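Local atomic coordinates of periplasmic beta-glucosidase (Pseudomonas aeruginosa, PDB entry 6R5T), a protein that probably hydrolyses terminal, non-reducing beta-D-glucosyl residues with release of beta-D-glucose, as a periplasmic glycoside hydrolase of family 3. Residues V103-R108 with R356-E361; I109-A114 with R158-S163; N345-L350 with P404-T409; Q412-A417 with V552-H557. The protein carries 1 engineered substitution. All blocks are in the same frame, centred on the assembly; numbering follows the deposited sequence.

Contact 1 of 4, residues V103-R108 with R356-E361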
# COMPACT_ATOMS: atom_id res chain seq x y z
N VAL A 103 5.21 1.45 30.85
CA VAL A 103 6.22 1.70 29.80
C VAL A 103 7.41 2.41 30.43
O VAL A 103 8.56 1.97 30.15
CB VAL A 103 5.61 2.46 28.62
CG1 VAL A 103 6.69 2.77 27.59
CG2 VAL A 103 4.48 1.64 28.02
N ALA A 104 7.18 3.43 31.26
CA ALA A 104 8.28 4.16 31.93
C ALA A 104 9.12 3.18 32.74
O ALA A 104 10.36 3.28 32.76
CB ALA A 104 7.77 5.27 32.80
N ARG A 105 8.48 2.26 33.45
CA ARG A 105 9.25 1.33 34.31
C ARG A 105 10.19 0.50 33.46
O ARG A 105 11.33 0.26 33.84
CB ARG A 105 8.27 0.49 35.11
CG ARG A 105 8.95 -0.44 36.08
CD ARG A 105 7.88 -1.13 36.90
NE ARG A 105 8.44 -1.97 37.93
CZ ARG A 105 7.77 -2.91 38.58
NH1 ARG A 105 6.50 -3.13 38.27
NH2 ARG A 105 8.39 -3.60 39.52
N SER A 106 9.73 0.03 32.31
CA SER A 106 10.56 -0.83 31.43
C SER A 106 11.77 -0.01 30.99
O SER A 106 12.89 -0.55 30.99
CB SER A 106 9.77 -1.41 30.23
OG SER A 106 9.49 -0.41 29.28
N ALA A 107 11.57 1.26 30.62
CA ALA A 107 12.66 2.11 30.10
C ALA A 107 13.63 2.44 31.24
O ALA A 107 14.85 2.46 31.03
CB ALA A 107 12.08 3.38 29.52
N ARG A 108 13.09 2.75 32.40
CA ARG A 108 13.94 3.12 33.58
C ARG A 108 14.85 1.95 33.92
O ARG A 108 16.08 2.16 34.11
CB ARG A 108 13.08 3.50 34.78
CG ARG A 108 13.91 3.87 36.01
CD ARG A 108 14.25 5.36 36.07
NE ARG A 108 15.13 5.89 35.02
CZ ARG A 108 16.46 5.76 34.94
NH1 ARG A 108 17.16 5.09 35.86
NH2 ARG A 108 17.10 6.33 33.93
N ARG A 356 8.33 -9.39 35.13
CA ARG A 356 7.11 -10.22 35.26
C ARG A 356 5.90 -9.30 35.38
O ARG A 356 4.87 -9.54 34.71
CB ARG A 356 7.27 -11.17 36.46
CG ARG A 356 6.12 -12.17 36.59
CD ARG A 356 6.47 -13.17 37.66
NE ARG A 356 5.43 -14.15 37.88
CZ ARG A 356 5.62 -15.28 38.54
NH1 ARG A 356 6.83 -15.56 39.00
NH2 ARG A 356 4.62 -16.12 38.73
N GLU A 357 5.98 -8.25 36.21
CA GLU A 357 4.83 -7.31 36.40
C GLU A 357 4.52 -6.59 35.09
O GLU A 357 3.35 -6.42 34.75
CB GLU A 357 5.11 -6.35 37.54
CG GLU A 357 5.08 -7.13 38.86
CD GLU A 357 5.34 -6.38 40.14
OE1 GLU A 357 5.80 -5.24 40.08
OE2 GLU A 357 5.12 -6.99 41.22
N VAL A 358 5.54 -6.13 34.39
CA VAL A 358 5.32 -5.40 33.12
C VAL A 358 4.73 -6.37 32.10
O VAL A 358 3.78 -6.00 31.38
CB VAL A 358 6.63 -4.74 32.63
CG1 VAL A 358 6.52 -4.34 31.18
CG2 VAL A 358 7.01 -3.54 33.51
N ALA A 359 5.28 -7.57 31.99
CA ALA A 359 4.83 -8.53 30.95
C ALA A 359 3.38 -8.94 31.18
O ALA A 359 2.63 -9.07 30.20
CB ALA A 359 5.72 -9.72 30.88
N ARG A 360 2.91 -8.95 32.43
CA ARG A 360 1.48 -9.30 32.65
C ARG A 360 0.56 -8.27 31.96
O ARG A 360 -0.53 -8.68 31.55
CB ARG A 360 1.14 -9.26 34.15
CG ARG A 360 1.67 -10.40 34.99
CD ARG A 360 1.44 -9.99 36.47
NE ARG A 360 2.05 -11.00 37.33
CZ ARG A 360 2.49 -10.82 38.57
NH1 ARG A 360 2.36 -9.65 39.17
NH2 ARG A 360 3.01 -11.84 39.22
N GLU A 361 0.96 -7.00 31.93
CA GLU A 361 0.09 -5.90 31.52
C GLU A 361 -0.15 -5.86 30.01
O GLU A 361 -1.13 -5.26 29.61
CB GLU A 361 0.66 -4.56 31.98
CG GLU A 361 0.76 -4.42 33.50
CD GLU A 361 -0.59 -4.48 34.23
OE1 GLU A 361 -1.63 -4.17 33.59
OE2 GLU A 361 -0.60 -4.91 35.41
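Arg105 and Glu357 reach toward each other across a pair of roughly antiparallel helices, one from the TIM-barrel-like N-terminal part of this family 3 glycosidase, the other being helix 352-362. The two helical segments run at 142° with their axes 10.1 Å apart at closest approach, a separation that leaves the long side chains to span most of the gap. Arg105 does so fully stretched, its CG anti to the backbone N (chi1 -177°), and presents the end of its guanidinium rather than its NE side. Glu357 is extended as well, but its carboxylate is turned 60° from the guanidinium plane, so the salt bridge is not the flat two-oxygen pairing. Beside this polar pair, Val358 faces the other helix, and both its methyls come near it: CG2 lies 4.2 Å from Arg105 CD, and CG1 lies 4.5 Å from Ser106 CB. Phe88 and Leu94 flank the same apolar side, touching both Ser106 and Val358. The Ser106 hydroxyl turns back into its own helix, donating to Val103 O. Both terminal nitrogens of Arg105 converge on a single oxygen, Glu357 OE1, which takes NH1 at 2.9 Å through its anti lone pair and NH2 at 3.1 Å from above the carboxylate plane.

Contact 2 of 4, residues I109-A114 with R158-S163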
# COMPACT_ATOMS: atom_id res chain seq x y z
N ILE A 109 14.30 0.76 34.05
CA ILE A 109 15.11 -0.43 34.39
C ILE A 109 16.10 -0.69 33.27
O ILE A 109 17.26 -1.08 33.53
CB ILE A 109 14.20 -1.64 34.65
CG1 ILE A 109 13.35 -1.41 35.90
CG2 ILE A 109 14.98 -2.92 34.68
CD1 ILE A 109 14.11 -1.42 37.18
N SER A 110 15.68 -0.54 32.01
CA SER A 110 16.62 -0.75 30.88
C SER A 110 17.82 0.20 31.04
O SER A 110 18.94 -0.17 30.83
CB SER A 110 15.93 -0.45 29.55
OG SER A 110 14.89 -1.38 29.28
N ALA A 111 17.54 1.45 31.34
CA ALA A 111 18.59 2.50 31.46
C ALA A 111 19.47 2.18 32.67
O ALA A 111 20.70 2.29 32.55
CB ALA A 111 17.95 3.84 31.62
N LEU A 112 18.86 1.80 33.76
CA LEU A 112 19.60 1.40 35.01
C LEU A 112 20.56 0.28 34.65
O LEU A 112 21.77 0.34 34.96
CB LEU A 112 18.57 0.93 36.06
CG LEU A 112 19.12 0.54 37.42
CD1 LEU A 112 18.00 0.57 38.47
CD2 LEU A 112 19.75 -0.84 37.37
N GLU A 113 20.08 -0.78 33.99
CA GLU A 113 20.92 -1.93 33.66
C GLU A 113 22.00 -1.60 32.61
O GLU A 113 23.12 -2.09 32.70
CB GLU A 113 20.11 -3.12 33.18
CG GLU A 113 19.22 -3.74 34.26
CD GLU A 113 18.57 -5.00 33.78
OE1 GLU A 113 18.60 -5.28 32.51
OE2 GLU A 113 18.03 -5.74 34.64
N ALA A 114 21.68 -0.77 31.61
CA ALA A 114 22.65 -0.47 30.54
C ALA A 114 23.77 0.43 31.10
O ALA A 114 24.95 0.13 30.85
CB ALA A 114 21.91 0.16 29.37
N ARG A 158 11.96 10.46 28.64
CA ARG A 158 12.07 10.96 30.04
C ARG A 158 12.56 9.87 30.97
O ARG A 158 13.40 10.16 31.89
CB ARG A 158 10.76 11.59 30.47
CG ARG A 158 10.45 12.89 29.74
CD ARG A 158 9.26 13.60 30.33
NE ARG A 158 8.03 12.85 30.16
CZ ARG A 158 7.18 12.95 29.13
NH1 ARG A 158 7.38 13.79 28.13
NH2 ARG A 158 6.11 12.18 29.12
N ALA A 159 12.10 8.64 30.79
CA ALA A 159 12.48 7.53 31.67
C ALA A 159 13.95 7.18 31.47
O ALA A 159 14.65 6.88 32.47
CB ALA A 159 11.56 6.37 31.43
N TYR A 160 14.44 7.18 30.24
CA TYR A 160 15.86 6.88 29.97
C TYR A 160 16.75 7.96 30.56
O TYR A 160 17.76 7.63 31.21
CB TYR A 160 16.14 6.78 28.47
CG TYR A 160 15.63 5.55 27.73
CD1 TYR A 160 15.63 4.29 28.29
CD2 TYR A 160 15.29 5.63 26.40
CE1 TYR A 160 15.29 3.15 27.58
CE2 TYR A 160 14.90 4.51 25.67
CZ TYR A 160 14.94 3.26 26.25
OH TYR A 160 14.60 2.13 25.55
N GLN A 161 16.40 9.23 30.33
CA GLN A 161 17.35 10.35 30.57
C GLN A 161 17.26 10.86 32.01
O GLN A 161 18.22 11.54 32.46
CB GLN A 161 17.12 11.45 29.55
CG GLN A 161 17.31 10.96 28.12
CD GLN A 161 17.52 12.04 27.09
OE1 GLN A 161 18.09 11.80 26.01
NE2 GLN A 161 17.00 13.23 27.37
N GLY A 162 16.17 10.55 32.71
CA GLY A 162 15.99 10.98 34.12
C GLY A 162 15.96 12.49 34.26
O GLY A 162 15.76 13.23 33.29
N SER A 163 16.22 12.98 35.48
CA SER A 163 16.26 14.44 35.74
C SER A 163 17.63 15.01 35.35
O SER A 163 17.71 16.21 35.16
CB SER A 163 15.96 14.76 37.19
OG SER A 163 16.85 14.07 38.04
O HOH W 1 14.02 -0.18 26.86
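Tyr160 carries the whole of the contact with Ser110 and Ala111, near the C-terminal end of a helix of the barrel domain. Just before it, Ala159 hands its carbonyl oxygen to Arg108, one residue ahead of the 109-114 segment. At Tyr160 the backbones come close, with CA of Ala111 and CA of Tyr160 5.4 Å apart, a spacing that the small alanine permits. Ala111 CB rests 3.8 Å from Tyr160 O and also meets the ring at its edge, 4.1 Å from CD1. A chi1 of -73° carries the ring alongside the first helix, where Ser110 CB approaches the same edge at CE1. A water completes the link at the phenol end: it lies in the ring plane, 2.7 Å from Tyr160 OH, and donates to Ser110 OG at 2.8 Å. Ser124 also bonds to the phenol, while Ser110 OG bonds to Ser106 O. Gln161 directs its CB away from the first helix, its amide bonding to Ala173 N, Gly217 N and Gly215 O, and Gly162 ends the helix with a positive phi. Helices 100-116 and 146-161 thus pack together beside the parallel barrel sheet, Tyr160 touching Ala173 and Gln161 touching Met172 on strand 172-178.

Contact 3 of 4, residues N345-L350 with P404-T409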
# COMPACT_ATOMS: atom_id res chain seq x y z
N ASN A 345 26.46 -11.12 34.04
CA ASN A 345 25.16 -11.82 33.86
C ASN A 345 24.67 -12.44 35.17
O ASN A 345 23.77 -13.30 35.13
CB ASN A 345 25.29 -12.85 32.76
CG ASN A 345 25.54 -12.21 31.42
OD1 ASN A 345 26.55 -12.52 30.77
ND2 ASN A 345 24.66 -11.30 31.02
N ALA A 346 25.20 -12.00 36.31
CA ALA A 346 24.71 -12.52 37.60
C ALA A 346 23.19 -12.34 37.73
O ALA A 346 22.64 -11.25 37.44
CB ALA A 346 25.39 -11.86 38.77
N GLU A 347 22.54 -13.33 38.34
CA GLU A 347 21.10 -13.25 38.68
C GLU A 347 20.78 -12.03 39.50
O GLU A 347 19.71 -11.45 39.32
CB GLU A 347 20.66 -14.42 39.55
CG GLU A 347 20.13 -15.54 38.77
CD GLU A 347 18.85 -15.26 37.95
OE1 GLU A 347 17.81 -14.73 38.48
OE2 GLU A 347 18.92 -15.70 36.88
N SER A 348 21.66 -11.66 40.45
CA SER A 348 21.34 -10.55 41.37
C SER A 348 21.35 -9.23 40.62
O SER A 348 20.86 -8.26 41.23
CB SER A 348 22.33 -10.47 42.52
OG SER A 348 23.62 -10.31 41.99
N ARG A 349 21.82 -9.18 39.37
CA ARG A 349 21.84 -7.90 38.62
C ARG A 349 20.59 -7.81 37.72
O ARG A 349 20.40 -6.77 37.04
CB ARG A 349 23.11 -7.83 37.76
CG ARG A 349 24.39 -7.87 38.59
CD ARG A 349 25.60 -7.62 37.76
NE ARG A 349 25.75 -6.20 37.46
CZ ARG A 349 25.91 -5.64 36.25
NH1 ARG A 349 25.86 -6.35 35.14
NH2 ARG A 349 26.11 -4.34 36.15
N LEU A 350 19.77 -8.87 37.68
CA LEU A 350 18.49 -8.82 36.92
C LEU A 350 17.39 -8.15 37.72
O LEU A 350 17.53 -7.83 38.96
CB LEU A 350 18.08 -10.21 36.50
CG LEU A 350 19.01 -10.95 35.55
CD1 LEU A 350 18.49 -12.34 35.33
CD2 LEU A 350 19.15 -10.25 34.20
N PRO A 404 19.21 -15.96 26.43
CA PRO A 404 18.09 -16.91 26.32
C PRO A 404 18.04 -17.90 27.48
O PRO A 404 16.98 -18.20 27.98
CB PRO A 404 18.35 -17.58 24.97
CG PRO A 404 19.03 -16.51 24.16
CD PRO A 404 19.94 -15.82 25.16
N ARG A 405 19.18 -18.41 27.93
CA ARG A 405 19.16 -19.43 29.02
C ARG A 405 18.58 -18.85 30.32
O ARG A 405 18.11 -19.67 31.17
CB ARG A 405 20.54 -20.06 29.21
CG ARG A 405 21.44 -19.36 30.22
CD ARG A 405 22.81 -19.98 30.52
NE ARG A 405 23.65 -18.94 31.13
CZ ARG A 405 23.51 -18.49 32.38
NH1 ARG A 405 22.60 -19.00 33.20
NH2 ARG A 405 24.30 -17.53 32.83
N GLN A 406 18.45 -17.54 30.49
CA GLN A 406 17.89 -16.94 31.70
C GLN A 406 16.38 -16.76 31.55
O GLN A 406 15.76 -16.36 32.52
CB GLN A 406 18.58 -15.62 32.02
CG GLN A 406 20.02 -15.83 32.49
CD GLN A 406 20.73 -14.55 32.83
OE1 GLN A 406 20.59 -13.50 32.18
NE2 GLN A 406 21.45 -14.60 33.94
N ALA A 407 15.85 -16.98 30.34
CA ALA A 407 14.42 -16.70 30.07
C ALA A 407 13.51 -17.84 30.55
O ALA A 407 13.89 -19.03 30.51
CB ALA A 407 14.22 -16.40 28.61
N VAL A 408 12.28 -17.47 30.93
CA VAL A 408 11.26 -18.44 31.36
C VAL A 408 10.36 -18.77 30.17
O VAL A 408 9.61 -17.87 29.72
CB VAL A 408 10.46 -17.91 32.55
CG1 VAL A 408 9.44 -18.94 33.01
CG2 VAL A 408 11.34 -17.43 33.68
N THR A 409 10.41 -19.99 29.68
CA THR A 409 9.50 -20.45 28.61
C THR A 409 8.05 -20.57 29.10
O THR A 409 7.77 -20.57 30.30
CB THR A 409 9.95 -21.78 28.02
OG1 THR A 409 9.73 -22.77 29.03
CG2 THR A 409 11.40 -21.77 27.56
O HOH W 2 22.23 -11.24 32.37
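Gln406 lays its extended side chain into the bend of 345-350, where its amide overlaps the end of Leu350 and reaches the backbone of Asn345. CG stands anti to the carbonyl carbon (chi1 -70°) and the chain runs straight beyond it, which delivers the amide to the far loop. There NE2 donates to Asn345 O over 2.9 Å; the donor lies in the carbonyl plane, although the N-H is bent from the line at 137°. The other end of the amide is served by a water that donates to Gln406 OE1 at 2.8 Å and accepts from Asn345 ND2 at 2.8 Å. Main chain and side chain of Asn345 therefore engage both ends of one buried amide, directly at the nitrogen and through water at the oxygen, which fixes the amide's rotation. Leu350 crosses the glutamine at a slant, its CD1 4.0 Å from OE1, and supplies an apolar wall.

Glu347 passes along Gln406 in the opposite direction, with carboxylate and amide planes 78° apart. Its OE2 stays 4.0 Å from Gln406 NE2, and its charge is paired instead with Arg352, whose NH2 also hydrogen-bonds to the carbonyl oxygen of Gln406. Both segments include a short 3-10 turn, 347-349 and 404-406, and the contact is of loop with loop. The first loop connects helix 307-323 to helix 352-362; the second follows helix 391-394 and ends at Thr409, the N-cap of helix 410-418.

Contact 4 of 4, residues Q412-A417 with V552-H557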
# COMPACT_ATOMS: atom_id res chain seq x y z
N GLN A 412 7.90 -23.70 31.14
CA GLN A 412 8.48 -23.57 32.47
C GLN A 412 7.59 -22.73 33.35
O GLN A 412 7.49 -23.01 34.55
CB GLN A 412 9.91 -23.00 32.37
CG GLN A 412 10.63 -22.99 33.70
CD GLN A 412 10.90 -24.40 34.15
OE1 GLN A 412 11.45 -25.20 33.40
NE2 GLN A 412 10.37 -24.76 35.31
N GLY A 413 6.93 -21.70 32.80
CA GLY A 413 5.99 -20.89 33.59
C GLY A 413 4.83 -21.74 34.09
O GLY A 413 4.43 -21.59 35.27
N LEU A 414 4.33 -22.63 33.25
CA LEU A 414 3.22 -23.50 33.67
C LEU A 414 3.75 -24.47 34.74
O LEU A 414 3.09 -24.61 35.75
CB LEU A 414 2.69 -24.24 32.46
CG LEU A 414 2.00 -23.33 31.44
CD1 LEU A 414 1.67 -24.15 30.24
CD2 LEU A 414 0.77 -22.66 32.01
N ALA A 415 4.96 -25.01 34.55
CA ALA A 415 5.55 -25.97 35.53
C ALA A 415 5.71 -25.27 36.88
O ALA A 415 5.40 -25.87 37.94
CB ALA A 415 6.88 -26.50 35.01
N ASN A 416 6.19 -24.03 36.87
CA ASN A 416 6.39 -23.21 38.08
C ASN A 416 5.05 -23.01 38.81
O ASN A 416 5.01 -23.04 40.05
CB ASN A 416 7.00 -21.85 37.74
CG ASN A 416 8.43 -21.90 37.25
OD1 ASN A 416 9.15 -22.90 37.41
ND2 ASN A 416 8.88 -20.79 36.68
N ALA A 417 3.99 -22.77 38.05
CA ALA A 417 2.68 -22.41 38.62
C ALA A 417 2.05 -23.63 39.30
O ALA A 417 1.46 -23.44 40.37
CB ALA A 417 1.78 -21.91 37.53
N VAL A 552 -1.56 -15.18 33.96
CA VAL A 552 -2.85 -14.87 33.32
C VAL A 552 -3.63 -16.15 33.14
O VAL A 552 -4.83 -16.14 33.46
CB VAL A 552 -2.64 -14.13 32.00
CG1 VAL A 552 -3.86 -14.26 31.10
CG2 VAL A 552 -2.29 -12.71 32.35
N LEU A 553 -3.02 -17.21 32.65
CA LEU A 553 -3.76 -18.45 32.34
C LEU A 553 -4.41 -19.05 33.59
O LEU A 553 -5.53 -19.58 33.47
CB LEU A 553 -2.83 -19.48 31.68
CG LEU A 553 -2.41 -19.12 30.25
CD1 LEU A 553 -1.34 -20.08 29.80
CD2 LEU A 553 -3.60 -19.08 29.28
N PHE A 554 -3.81 -18.87 34.75
CA PHE A 554 -4.36 -19.45 36.00
C PHE A 554 -5.11 -18.42 36.83
O PHE A 554 -5.65 -18.77 37.91
CB PHE A 554 -3.23 -20.15 36.76
CG PHE A 554 -2.75 -21.41 36.11
CD1 PHE A 554 -3.59 -22.47 35.88
CD2 PHE A 554 -1.43 -21.53 35.73
CE1 PHE A 554 -3.16 -23.63 35.28
CE2 PHE A 554 -0.99 -22.70 35.14
CZ PHE A 554 -1.86 -23.74 34.88
N GLY A 555 -5.27 -17.21 36.31
CA GLY A 555 -6.14 -16.17 36.89
C GLY A 555 -5.54 -15.44 38.06
O GLY A 555 -6.26 -14.69 38.72
N GLU A 556 -4.23 -15.50 38.21
CA GLU A 556 -3.52 -14.66 39.19
C GLU A 556 -3.57 -13.22 38.68
O GLU A 556 -3.55 -12.32 39.48
CB GLU A 556 -2.07 -15.08 39.40
CG GLU A 556 -1.85 -16.57 39.55
CD GLU A 556 -2.20 -17.16 40.90
OE1 GLU A 556 -1.98 -18.39 41.07
OE2 GLU A 556 -2.68 -16.41 41.78
N HIS A 557 -3.57 -13.02 37.36
CA HIS A 557 -3.69 -11.68 36.76
C HIS A 557 -4.86 -11.76 35.79
O HIS A 557 -4.93 -12.75 35.04
CB HIS A 557 -2.39 -11.24 36.07
CG HIS A 557 -2.51 -9.90 35.42
ND1 HIS A 557 -2.26 -8.72 36.12
CD2 HIS A 557 -2.84 -9.53 34.17
CE1 HIS A 557 -2.46 -7.68 35.32
NE2 HIS A 557 -2.82 -8.14 34.10
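Leu414 and Ala417, one helical turn apart, present their methyl groups to Leu553 and Phe554 where helix 545-553 ends in the C-terminal domain. The interactions across the gap are apolar. Leu414 CD2 is the busiest atom: it sits 3.6 Å from Phe554 CE2 and 4.0 Å from Leu553 CD1, filling the angle between the two side chains. Leu414 does not start out straight at the other segment; its branched end is what comes nearer, with a chi1 of -67° setting CG beside the backbone N, and it crosses Phe554 at about a right angle. Ala417 CB approaches obliquely, 3.7 Å from Phe554 CD2, on the opposite side of the ring plane from the leucine methyl, so that this edge of the ring sits between the two. Phe554 is thus touched by two successive turns of the helix.

Polar bonds remain within the separate segments or lead elsewhere. Gln412 NE2 donates to Asn416 OD1 over 3.1 Å in a nearly straight bond (168°) one turn along the helix, and Asn416 ND2 continues to Asn547 OD1. On the other segment Gly555, with positive phi, closes the helix in a Schellman motif, so that the chain turns off directly after Phe554. Glu556 then pairs with Lys377.

The apolar group rests against the mixed sheet of the domain. Leu414 touches Val383 and Phe554 touches Ile381 on strand 380-384, while Leu553 leans on Leu536 of strand 534-537, so helices 410-418 and 545-553 meet over that sheet.

Overall arrangement
From the N terminus, helix 100-116 enters two contacts in succession. Its second half closes a short loop with helix 146-161 in contact 2, which is nested inside the far longer loop that contact 1 closes with helix 352-362, joining a helix of the barrel domain to helix 352-362. Contact 3 opens before contact 1 has closed, so the two cross along the chain. Contact 4 follows in series and stays within the C-terminal domain. Neighbours touch in space: Arg108 joins contacts 1 and 2, Glu113 meets the 345-350 loop, Val408 packs on helix 410-418, and His557 lies against Arg360 and Glu361. Contacts 2 and 4 remain about 17 Å apart at their nearest atoms.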